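Local coordinates for protein putative cytochrome P450 120 (Synechocystis sp., PDB 2VE3) that binds heme and retinoic acid and probably works as a cytochrome P450 monooxygenase, at residues 307-312 against 365-370; 354-359 against 379-384. One frame throughout, in Å; residues are numbered along the deposited sequence.

Contact 1 (307-312 against 365-370); sequences VLQEVL and ERFTPD
Gln309 meets Phe367 through its aliphatic base rather than its amide. Its CB stands over the middle of one ring face, 3.7 Å from the Phe367 centroid and only 10° off the normal, which satisfies the criterion for a CH-pi contact. The Gln309 chain then bends at chi2 and carries the amide past the ring, where OE1 is hydrogen-bonded to Arg398 on helix 394-411.

One residue on, Glu310 reaches the same ring at its edge: Glu310 OE1 lies near the ring plane, 3.4 Å from Phe367 CE2. With CG anti to the backbone N (chi1 174°) and a bend at chi2, the carboxylate also arrives beside the extended Arg366 chain. There Arg366 NE donates to Glu310 OE2 over 3.2 Å, with an N-H...O angle of 153°. The acceptor lies close to the guanidinium plane, whereas NE comes from above the carboxylate plane; NE alone of the guanidinium nitrogens bonds to Glu310. Glu310 OE2 also forms a salt bridge with Arg313 and accepts a hydrogen bond from the backbone N of Asp363, a set of donors that would probably favour the ionised acid. Glu310 and Arg313 form the ExxR motif of the P450 K helix, and Arg366, from the PERF sequence, completes the family's E-R-R triad. Arg366 NH2 bonds to the carbonyls of Asp358 and Lys361, and NH1 to that of Pro357.

Val307, Leu308 and Val311 pack against helices 241-272 and 274-285, and Leu312 touches the heme. Helix 302-314 is thus wedged between those helices and the loop carrying Arg366 and Phe367.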
ATOM      1  N   VAL A 307     -12.669  12.687   2.071  1.00 18.21           N
ATOM      2  CA  VAL A 307     -11.538  12.827   3.007  1.00 17.89           C
ATOM      3  C   VAL A 307     -10.508  11.716   2.740  1.00 18.16           C
ATOM      4  O   VAL A 307      -9.285  11.952   2.727  1.00 18.61           O
ATOM      5  CB  VAL A 307     -12.059  12.785   4.458  1.00 17.48           C
ATOM      6  CG1 VAL A 307     -10.919  12.710   5.466  1.00 17.30           C
ATOM      7  CG2 VAL A 307     -12.946  13.983   4.725  1.00 16.47           C
ATOM      8  N   LEU A 308     -11.008  10.510   2.502  1.00 17.90           N
ATOM      9  CA  LEU A 308     -10.132   9.359   2.341  1.00 17.98           C
ATOM     10  C   LEU A 308      -9.405   9.380   0.990  1.00 17.63           C
ATOM     11  O   LEU A 308      -8.216   9.073   0.940  1.00 17.84           O
ATOM     12  CB  LEU A 308     -10.880   8.051   2.636  1.00 17.80           C
ATOM     13  CG  LEU A 308     -11.401   7.878   4.065  1.00 17.92           C
ATOM     14  CD1 LEU A 308     -12.255   6.610   4.191  1.00 19.69           C
ATOM     15  CD2 LEU A 308     -10.272   7.864   5.109  1.00 18.13           C
ATOM     16  N   GLN A 309     -10.085   9.827  -0.073  1.00 16.84           N
ATOM     17  CA  GLN A 309      -9.412  10.150  -1.341  1.00 16.56           C
ATOM     18  C   GLN A 309      -8.261  11.155  -1.151  1.00 15.86           C
ATOM     19  O   GLN A 309      -7.196  11.021  -1.765  1.00 14.20           O
ATOM     20  CB  GLN A 309     -10.402  10.732  -2.379  1.00 17.41           C
ATOM     21  CG  GLN A 309     -11.481   9.750  -2.955  1.00 18.31           C
ATOM     22  CD  GLN A 309     -10.912   8.740  -3.934  1.00 20.04           C
ATOM     23  OE1 GLN A 309     -10.201   7.804  -3.547  1.00 24.33           O
ATOM     24  NE2 GLN A 309     -11.233   8.911  -5.206  1.00 19.85           N
ATOM     25  N   GLU A 310      -8.493  12.161  -0.305  1.00 15.00           N
ATOM     26  CA  GLU A 310      -7.528  13.233  -0.093  1.00 15.88           C
ATOM     27  C   GLU A 310      -6.362  12.865   0.853  1.00 15.11           C
ATOM     28  O   GLU A 310      -5.235  13.341   0.660  1.00 15.43           O
ATOM     29  CB  GLU A 310      -8.245  14.533   0.332  1.00 15.64           C
ATOM     30  CG  GLU A 310      -7.343  15.711   0.719  1.00 16.90           C
ATOM     31  CD  GLU A 310      -6.476  16.247  -0.408  1.00 18.46           C
ATOM     32  OE1 GLU A 310      -6.364  15.607  -1.477  1.00 22.28           O
ATOM     33  OE2 GLU A 310      -5.894  17.337  -0.222  1.00 15.36           O
ATOM     34  N   VAL A 311      -6.631  12.025   1.851  1.00 15.17           N
ATOM     35  CA  VAL A 311      -5.552  11.423   2.673  1.00 14.90           C
ATOM     36  C   VAL A 311      -4.566  10.680   1.757  1.00 15.27           C
ATOM     37  O   VAL A 311      -3.367  10.963   1.778  1.00 16.14           O
ATOM     38  CB  VAL A 311      -6.103  10.477   3.799  1.00 14.63           C
ATOM     39  CG1 VAL A 311      -4.994   9.661   4.416  1.00 15.92           C
ATOM     40  CG2 VAL A 311      -6.788  11.267   4.900  1.00 13.47           C
ATOM     41  N   LEU A 312      -5.079   9.755   0.940  1.00 15.39           N
ATOM     42  CA  LEU A 312      -4.267   8.963  -0.010  1.00 15.40           C
ATOM     43  C   LEU A 312      -3.563   9.831  -1.052  1.00 15.48           C
ATOM     44  O   LEU A 312      -2.510   9.452  -1.588  1.00 15.57           O
ATOM     45  CB  LEU A 312      -5.136   7.912  -0.735  1.00 15.36           C
ATOM     46  CG  LEU A 312      -5.813   6.799   0.088  1.00 15.17           C
ATOM     47  CD1 LEU A 312      -6.670   5.908  -0.791  1.00 16.52           C
ATOM     48  CD2 LEU A 312      -4.826   5.965   0.899  1.00 13.81           C
ATOM     49  N   GLU A 365     -12.349  18.980  -0.379  1.00 21.51           N
ATOM     50  CA  GLU A 365     -13.195  19.643  -1.381  1.00 22.19           C
ATOM     51  C   GLU A 365     -12.689  19.501  -2.815  1.00 22.53           C
ATOM     52  O   GLU A 365     -13.368  19.917  -3.732  1.00 23.45           O
ATOM     53  CB  GLU A 365     -13.373  21.142  -1.068  1.00 22.02           C
ATOM     54  CG  GLU A 365     -13.912  21.454   0.317  1.00 22.55           C
ATOM     55  CD  GLU A 365     -15.317  20.933   0.535  1.00 23.95           C
ATOM     56  OE1 GLU A 365     -16.196  21.205  -0.305  1.00 26.29           O
ATOM     57  OE2 GLU A 365     -15.547  20.252   1.549  1.00 23.30           O
ATOM     58  N   ARG A 366     -11.494  18.942  -3.010  1.00 23.13           N
ATOM     59  CA  ARG A 366     -10.995  18.658  -4.352  1.00 23.11           C
ATOM     60  C   ARG A 366     -11.806  17.522  -4.973  1.00 23.87           C
ATOM     61  O   ARG A 366     -11.926  17.434  -6.195  1.00 24.14           O
ATOM     62  CB  ARG A 366      -9.504  18.274  -4.339  1.00 23.18           C
ATOM     63  CG  ARG A 366      -8.540  19.240  -3.660  1.00 21.81           C
ATOM     64  CD  ARG A 366      -7.134  18.595  -3.587  1.00 22.70           C
ATOM     65  NE  ARG A 366      -6.180  19.297  -2.722  1.00 20.17           N
ATOM     66  CZ  ARG A 366      -5.433  20.336  -3.089  1.00 21.00           C
ATOM     67  NH1 ARG A 366      -5.542  20.844  -4.307  1.00 20.74           N
ATOM     68  NH2 ARG A 366      -4.589  20.893  -2.227  1.00 20.53           N
ATOM     69  N   PHE A 367     -12.358  16.655  -4.129  1.00 24.44           N
ATOM     70  CA  PHE A 367     -13.076  15.464  -4.596  1.00 25.84           C
ATOM     71  C   PHE A 367     -14.612  15.609  -4.537  1.00 26.95           C
ATOM     72  O   PHE A 367     -15.351  14.671  -4.877  1.00 27.31           O
ATOM     73  CB  PHE A 367     -12.549  14.204  -3.877  1.00 24.98           C
ATOM     74  CG  PHE A 367     -11.085  13.959  -4.133  1.00 24.93           C
ATOM     75  CD1 PHE A 367     -10.676  13.250  -5.264  1.00 24.26           C
ATOM     76  CD2 PHE A 367     -10.117  14.510  -3.297  1.00 24.08           C
ATOM     77  CE1 PHE A 367      -9.341  13.063  -5.539  1.00 23.50           C
ATOM     78  CE2 PHE A 367      -8.778  14.328  -3.565  1.00 23.97           C
ATOM     79  CZ  PHE A 367      -8.389  13.598  -4.701  1.00 23.06           C
ATOM     80  N   THR A 368     -15.059  16.789  -4.104  1.00 28.49           N
ATOM     81  CA  THR A 368     -16.465  17.217  -4.155  1.00 30.32           C
ATOM     82  C   THR A 368     -16.847  17.289  -5.619  1.00 31.64           C
ATOM     83  O   THR A 368     -16.068  17.822  -6.404  1.00 32.19           O
ATOM     84  CB  THR A 368     -16.636  18.637  -3.520  1.00 29.97           C
ATOM     85  OG1 THR A 368     -16.442  18.559  -2.108  1.00 30.61           O
ATOM     86  CG2 THR A 368     -18.025  19.243  -3.786  1.00 30.00           C
ATOM     87  N   PRO A 369     -18.035  16.752  -5.991  1.00 33.16           N
ATOM     88  CA  PRO A 369     -18.639  16.738  -7.323  1.00 34.12           C
ATOM     89  C   PRO A 369     -18.050  17.644  -8.436  1.00 35.04           C
ATOM     90  O   PRO A 369     -17.724  17.131  -9.516  1.00 35.34           O
ATOM     91  CB  PRO A 369     -20.091  17.091  -7.007  1.00 34.39           C
ATOM     92  CG  PRO A 369     -20.321  16.420  -5.625  1.00 33.48           C
ATOM     93  CD  PRO A 369     -18.956  16.090  -5.048  1.00 33.30           C
ATOM     94  N   ASP A 370     -17.915  18.950  -8.199  1.00 35.89           N
ATOM     95  CA  ASP A 370     -17.361  19.836  -9.241  1.00 37.00           C
ATOM     96  C   ASP A 370     -15.952  20.347  -8.960  1.00 37.22           C
ATOM     97  O   ASP A 370     -15.461  21.248  -9.660  1.00 37.33           O
ATOM     98  CB  ASP A 370     -18.279  21.033  -9.485  1.00 37.59           C
ATOM     99  CG  ASP A 370     -19.529  20.659 -10.228  1.00 38.97           C
ATOM    100  OD1 ASP A 370     -19.510  20.743 -11.482  1.00 39.76           O
ATOM    101  OD2 ASP A 370     -20.521  20.281  -9.556  1.00 40.79           O
TER

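Contact 2 (354-359 against 379-384); sequences DLYPDP and FAHVPF. With HEM (protoporphyrin IX containing Fe), chain C.
In the meander of the P450 fold, the long loop region before the cysteine loop, Leu355 and Tyr356 come down on Ala380 and His381. Neither segment is helix or strand, and two side chains of 354-359 make the join, one to a methyl and one to a backbone carbonyl. Leu355 spreads its branched end over the Ala380 methyl: Leu355 CG is 3.6 Å from Ala380 CB, and Leu355 CD1 and CD2 follow at 3.8 and 3.9 Å from that same CB.

Tyr356 supplies the polar half. With CG anti to its carbonyl carbon (chi1 -58°), the ring extends toward 379-384, and OH donates to Ala380 O over 2.7 Å. The C=O...donor angle of 105° and a donor 56° out of the carbonyl plane show that the hydroxyl comes from above that plane, not along a lone pair. The same hydroxyl oxygen lies 3.4 Å from His381 CB, at the edge of the imidazole and near its plane. A phenylalanine in place of Tyr356 would remove the hydroxyl and would probably leave the buried Ala380 carbonyl without this donor and its turn of chain less firmly held.

Beyond Ala380 the chain enters the heme-binding signature, which opens with Phe384 and whose cysteine, Cys391, is the probable axial ligand of the iron. Phe384 is tied to Cys391 by backbone hydrogen bonds. Its ring meets the porphyrin obliquely, with Phe384 CD1 3.6 Å from C2B of the heme and Phe384 CE1 at the same distance from the heme vinyl carbon CBB. On the approach to it, Val382 N is hydrogen-bonded to His350, whose ring lies nearly parallel to that of His381, while the His381 ring also meets that of Phe367.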
ATOM      1  N   ASP A 354      -0.211  21.860 -10.716  1.00 27.72           N
ATOM      2  CA  ASP A 354      -1.207  21.980 -11.789  1.00 28.06           C
ATOM      3  C   ASP A 354      -2.378  21.042 -11.550  1.00 27.92           C
ATOM      4  O   ASP A 354      -3.544  21.407 -11.747  1.00 28.62           O
ATOM      5  CB  ASP A 354      -0.583  21.648 -13.151  1.00 28.46           C
ATOM      6  CG  ASP A 354       0.545  22.586 -13.535  1.00 29.76           C
ATOM      7  OD1 ASP A 354       0.568  23.734 -13.053  1.00 31.63           O
ATOM      8  OD2 ASP A 354       1.407  22.173 -14.339  1.00 32.28           O
ATOM      9  N   LEU A 355      -2.053  19.815 -11.150  1.00 27.13           N
ATOM     10  CA  LEU A 355      -3.038  18.832 -10.716  1.00 26.12           C
ATOM     11  C   LEU A 355      -3.680  19.181  -9.371  1.00 25.58           C
ATOM     12  O   LEU A 355      -4.887  19.034  -9.186  1.00 25.55           O
ATOM     13  CB  LEU A 355      -2.350  17.463 -10.626  1.00 26.22           C
ATOM     14  CG  LEU A 355      -2.658  16.346 -11.631  1.00 25.97           C
ATOM     15  CD1 LEU A 355      -3.172  16.863 -12.984  1.00 21.17           C
ATOM     16  CD2 LEU A 355      -1.453  15.396 -11.793  1.00 25.62           C
ATOM     17  N   TYR A 356      -2.861  19.637  -8.432  1.00 25.19           N
ATOM     18  CA  TYR A 356      -3.306  19.911  -7.066  1.00 25.41           C
ATOM     19  C   TYR A 356      -2.871  21.299  -6.604  1.00 25.74           C
ATOM     20  O   TYR A 356      -1.816  21.446  -5.992  1.00 25.81           O
ATOM     21  CB  TYR A 356      -2.806  18.808  -6.107  1.00 24.61           C
ATOM     22  CG  TYR A 356      -3.276  17.441  -6.532  1.00 24.30           C
ATOM     23  CD1 TYR A 356      -4.623  17.073  -6.396  1.00 23.56           C
ATOM     24  CD2 TYR A 356      -2.402  16.542  -7.139  1.00 23.38           C
ATOM     25  CE1 TYR A 356      -5.067  15.832  -6.811  1.00 23.42           C
ATOM     26  CE2 TYR A 356      -2.836  15.294  -7.567  1.00 22.28           C
ATOM     27  CZ  TYR A 356      -4.162  14.946  -7.393  1.00 23.42           C
ATOM     28  OH  TYR A 356      -4.599  13.726  -7.792  1.00 22.66           O
ATOM     29  N   PRO A 357      -3.678  22.327  -6.918  1.00 26.34           N
ATOM     30  CA  PRO A 357      -3.373  23.703  -6.499  1.00 26.86           C
ATOM     31  C   PRO A 357      -3.135  23.803  -4.989  1.00 27.31           C
ATOM     32  O   PRO A 357      -3.978  23.350  -4.211  1.00 27.95           O
ATOM     33  CB  PRO A 357      -4.630  24.475  -6.913  1.00 26.94           C
ATOM     34  CG  PRO A 357      -5.172  23.705  -8.066  1.00 26.68           C
ATOM     35  CD  PRO A 357      -4.929  22.261  -7.701  1.00 26.24           C
ATOM     36  N   ASP A 358      -1.996  24.383  -4.597  1.00 27.62           N
ATOM     37  CA  ASP A 358      -1.476  24.335  -3.217  1.00 27.59           C
ATOM     38  C   ASP A 358      -1.346  22.884  -2.780  1.00 26.88           C
ATOM     39  O   ASP A 358      -2.094  22.433  -1.903  1.00 26.59           O
ATOM     40  CB  ASP A 358      -2.375  25.087  -2.227  1.00 28.01           C
ATOM     41  CG  ASP A 358      -2.347  26.582  -2.425  1.00 29.97           C
ATOM     42  OD1 ASP A 358      -1.299  27.113  -2.868  1.00 30.88           O
ATOM     43  OD2 ASP A 358      -3.387  27.226  -2.121  1.00 33.45           O
ATOM     44  N   PRO A 359      -0.392  22.150  -3.384  1.00 26.40           N
ATOM     45  CA  PRO A 359      -0.299  20.688  -3.248  1.00 25.88           C
ATOM     46  C   PRO A 359      -0.087  20.228  -1.815  1.00 25.06           C
ATOM     47  O   PRO A 359      -0.420  19.099  -1.470  1.00 25.32           O
ATOM     48  CB  PRO A 359       0.931  20.344  -4.097  1.00 26.07           C
ATOM     49  CG  PRO A 359       1.738  21.632  -4.131  1.00 26.24           C
ATOM     50  CD  PRO A 359       0.696  22.683  -4.230  1.00 26.42           C
ATOM     51  N   PHE A 379      -5.591   9.717 -14.763  1.00 27.14           N
ATOM     52  CA  PHE A 379      -4.315   9.266 -14.146  1.00 26.27           C
ATOM     53  C   PHE A 379      -3.619  10.339 -13.312  1.00 25.10           C
ATOM     54  O   PHE A 379      -2.391  10.340 -13.163  1.00 24.71           O
ATOM     55  CB  PHE A 379      -3.359   8.659 -15.191  1.00 26.71           C
ATOM     56  CG  PHE A 379      -3.934   7.476 -15.930  1.00 27.24           C
ATOM     57  CD1 PHE A 379      -4.184   6.275 -15.266  1.00 28.66           C
ATOM     58  CD2 PHE A 379      -4.227   7.563 -17.289  1.00 28.88           C
ATOM     59  CE1 PHE A 379      -4.719   5.172 -15.945  1.00 28.08           C
ATOM     60  CE2 PHE A 379      -4.761   6.457 -17.989  1.00 29.15           C
ATOM     61  CZ  PHE A 379      -5.005   5.267 -17.307  1.00 28.46           C
ATOM     62  N   ALA A 380      -4.438  11.219 -12.743  1.00 23.69           N
ATOM     63  CA  ALA A 380      -3.987  12.336 -11.926  1.00 22.63           C
ATOM     64  C   ALA A 380      -3.966  11.973 -10.422  1.00 21.70           C
ATOM     65  O   ALA A 380      -3.143  12.473  -9.641  1.00 21.64           O
ATOM     66  CB  ALA A 380      -4.899  13.539 -12.187  1.00 22.07           C
ATOM     67  N   HIS A 381      -4.894  11.103 -10.036  1.00 20.94           N
ATOM     68  CA  HIS A 381      -4.997  10.562  -8.695  1.00 19.79           C
ATOM     69  C   HIS A 381      -4.767   9.061  -8.878  1.00 19.48           C
ATOM     70  O   HIS A 381      -5.626   8.340  -9.380  1.00 19.74           O
ATOM     71  CB  HIS A 381      -6.387  10.877  -8.144  1.00 19.78           C
ATOM     72  CG  HIS A 381      -6.621  10.429  -6.733  1.00 18.71           C
ATOM     73  ND1 HIS A 381      -6.016  11.025  -5.647  1.00 17.28           N
ATOM     74  CD2 HIS A 381      -7.443   9.483  -6.228  1.00 16.99           C
ATOM     75  CE1 HIS A 381      -6.427  10.440  -4.539  1.00 15.14           C
ATOM     76  NE2 HIS A 381      -7.300   9.506  -4.864  1.00 17.93           N
ATOM     77  N   VAL A 382      -3.566   8.610  -8.523  1.00 18.67           N
ATOM     78  CA  VAL A 382      -3.167   7.221  -8.717  1.00 17.14           C
ATOM     79  C   VAL A 382      -2.571   6.534  -7.466  1.00 16.35           C
ATOM     80  O   VAL A 382      -1.495   5.930  -7.553  1.00 16.16           O
ATOM     81  CB  VAL A 382      -2.209   7.070  -9.925  1.00 16.86           C
ATOM     82  CG1 VAL A 382      -2.965   7.308 -11.249  1.00 17.62           C
ATOM     83  CG2 VAL A 382      -0.963   7.981  -9.792  1.00 17.78           C
ATOM     84  N   PRO A 383      -3.284   6.586  -6.324  1.00 15.56           N
ATOM     85  CA  PRO A 383      -2.819   5.957  -5.073  1.00 15.68           C
ATOM     86  C   PRO A 383      -2.774   4.412  -5.191  1.00 15.15           C
ATOM     87  O   PRO A 383      -2.003   3.763  -4.494  1.00 14.25           O
ATOM     88  CB  PRO A 383      -3.870   6.398  -4.042  1.00 14.99           C
ATOM     89  CG  PRO A 383      -5.130   6.630  -4.878  1.00 16.81           C
ATOM     90  CD  PRO A 383      -4.623   7.204  -6.168  1.00 15.83           C
ATOM     91  N   PHE A 384      -3.587   3.851  -6.091  1.00 15.33           N
ATOM     92  CA  PHE A 384      -3.632   2.403  -6.350  1.00 15.09           C
ATOM     93  C   PHE A 384      -3.023   2.016  -7.698  1.00 15.63           C
ATOM     94  O   PHE A 384      -3.201   0.882  -8.164  1.00 16.58           O
ATOM     95  CB  PHE A 384      -5.071   1.881  -6.257  1.00 15.10           C
ATOM     96  CG  PHE A 384      -5.728   2.150  -4.919  1.00 15.35           C
ATOM     97  CD1 PHE A 384      -5.395   1.388  -3.789  1.00 15.23           C
ATOM     98  CD2 PHE A 384      -6.654   3.184  -4.779  1.00 14.95           C
ATOM     99  CE1 PHE A 384      -5.997   1.631  -2.552  1.00 13.67           C
ATOM    100  CE2 PHE A 384      -7.262   3.433  -3.541  1.00 12.24           C
ATOM    101  CZ  PHE A 384      -6.932   2.657  -2.434  1.00 13.17           C
TER
HETATM  102  CHA HEM C1444      -0.804  -3.460  -6.413  1.00 15.28           C
HETATM  103  CHB HEM C1444      -1.278   0.563  -3.724  1.00 15.04           C
HETATM  104  CHC HEM C1444      -3.667  -1.968  -0.325  1.00 14.33           C
HETATM  105  CHD HEM C1444      -2.723  -6.056  -2.703  1.00 15.48           C
HETATM  106  C1A HEM C1444      -0.726  -2.132  -6.011  1.00 15.75           C
HETATM  107  C2A HEM C1444      -0.134  -1.023  -6.736  1.00 16.53           C
HETATM  108  C3A HEM C1444      -0.287   0.088  -5.988  1.00 15.64           C
HETATM  109  C4A HEM C1444      -0.952  -0.289  -4.766  1.00 14.57           C
HETATM  110  CMA HEM C1444       0.174   1.521  -6.315  1.00 12.91           C
HETATM  111  CAA HEM C1444       0.498  -1.113  -8.145  1.00 17.66           C
HETATM  112  CBA HEM C1444       2.004  -1.351  -8.105  1.00 22.28           C
HETATM  113  CGA HEM C1444       2.461  -1.591  -9.528  1.00 23.09           C
HETATM  114  O1A HEM C1444       2.324  -0.643 -10.356  1.00 24.72           O
HETATM  115  O2A HEM C1444       2.957  -2.717  -9.831  1.00 20.81           O
HETATM  116  C1B HEM C1444      -2.002   0.238  -2.593  1.00 12.51           C
HETATM  117  C2B HEM C1444      -2.502   1.165  -1.587  1.00 12.92           C
HETATM  118  C3B HEM C1444      -3.171   0.463  -0.650  1.00 12.23           C
HETATM  119  C4B HEM C1444      -3.105  -0.923  -1.034  1.00 13.05           C
HETATM  120  CMB HEM C1444      -2.289   2.694  -1.635  1.00 10.82           C
HETATM  121  CAB HEM C1444      -3.882   0.963   0.650  1.00 15.23           C
HETATM  122  CBB HEM C1444      -4.531   2.135   0.735  1.00 16.01           C
HETATM  123  C1C HEM C1444      -3.675  -3.296  -0.678  1.00 13.00           C
HETATM  124  C2C HEM C1444      -4.348  -4.370   0.023  1.00 13.34           C
HETATM  125  C3C HEM C1444      -4.092  -5.510  -0.632  1.00 14.01           C
HETATM  126  C4C HEM C1444      -3.226  -5.180  -1.766  1.00 14.88           C
HETATM  127  CMC HEM C1444      -5.238  -4.194   1.284  1.00 12.86           C
HETATM  128  CAC HEM C1444      -4.623  -6.934  -0.295  1.00 15.51           C
HETATM  129  CBC HEM C1444      -4.191  -7.662   0.740  1.00 17.19           C
HETATM  130  C1D HEM C1444      -2.048  -5.745  -3.866  1.00 14.67           C
HETATM  131  C2D HEM C1444      -1.446  -6.723  -4.734  1.00 16.13           C
HETATM  132  C3D HEM C1444      -0.837  -5.924  -5.892  1.00 14.38           C
HETATM  133  C4D HEM C1444      -1.160  -4.536  -5.618  1.00 15.82           C
HETATM  134  CMD HEM C1444      -1.418  -8.259  -4.523  1.00 16.86           C
HETATM  135  CAD HEM C1444      -0.062  -6.463  -7.115  1.00 15.12           C
HETATM  136  CBD HEM C1444      -0.981  -6.382  -8.332  1.00 14.58           C
HETATM  137  CGD HEM C1444      -0.289  -6.929  -9.558  1.00 17.76           C
HETATM  138  O1D HEM C1444      -1.004  -7.159 -10.565  1.00 18.96           O
HETATM  139  O2D HEM C1444       0.960  -7.145  -9.552  1.00 19.97           O
HETATM  140  NA  HEM C1444      -1.211  -1.647  -4.820  1.00 14.51           N
HETATM  141  NB  HEM C1444      -2.374  -1.033  -2.213  1.00 13.52           N
HETATM  142  NC  HEM C1444      -2.989  -3.820  -1.761  1.00 14.17           N
HETATM  143  ND  HEM C1444      -1.876  -4.473  -4.419  1.00 15.52           N
HETATM  144 FE   HEM C1444      -2.389  -2.697  -3.401  1.00 15.89          FE

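Contact 1 is partly buried and joins helix 302-314 to the meander; contact 2 is buried and joins two turns of that loop region to each other. The chemistry differs accordingly: an ionic bridge beside a ring-face contact in the first, an apolar patch and one hydroxyl-to-carbonyl bond in the second. Their centres lie about 10 Å apart and their segments alternate along the chain. Arg366 links them, with probable hydrogen bonds from its NH2 to Asp358 O (2.9 Å) and from its NH1 to Pro357 O (3.0 Å). Each contact has a residue at the heme, Leu312 on the helix side and Phe384 on the loop side, and these two side chains touch.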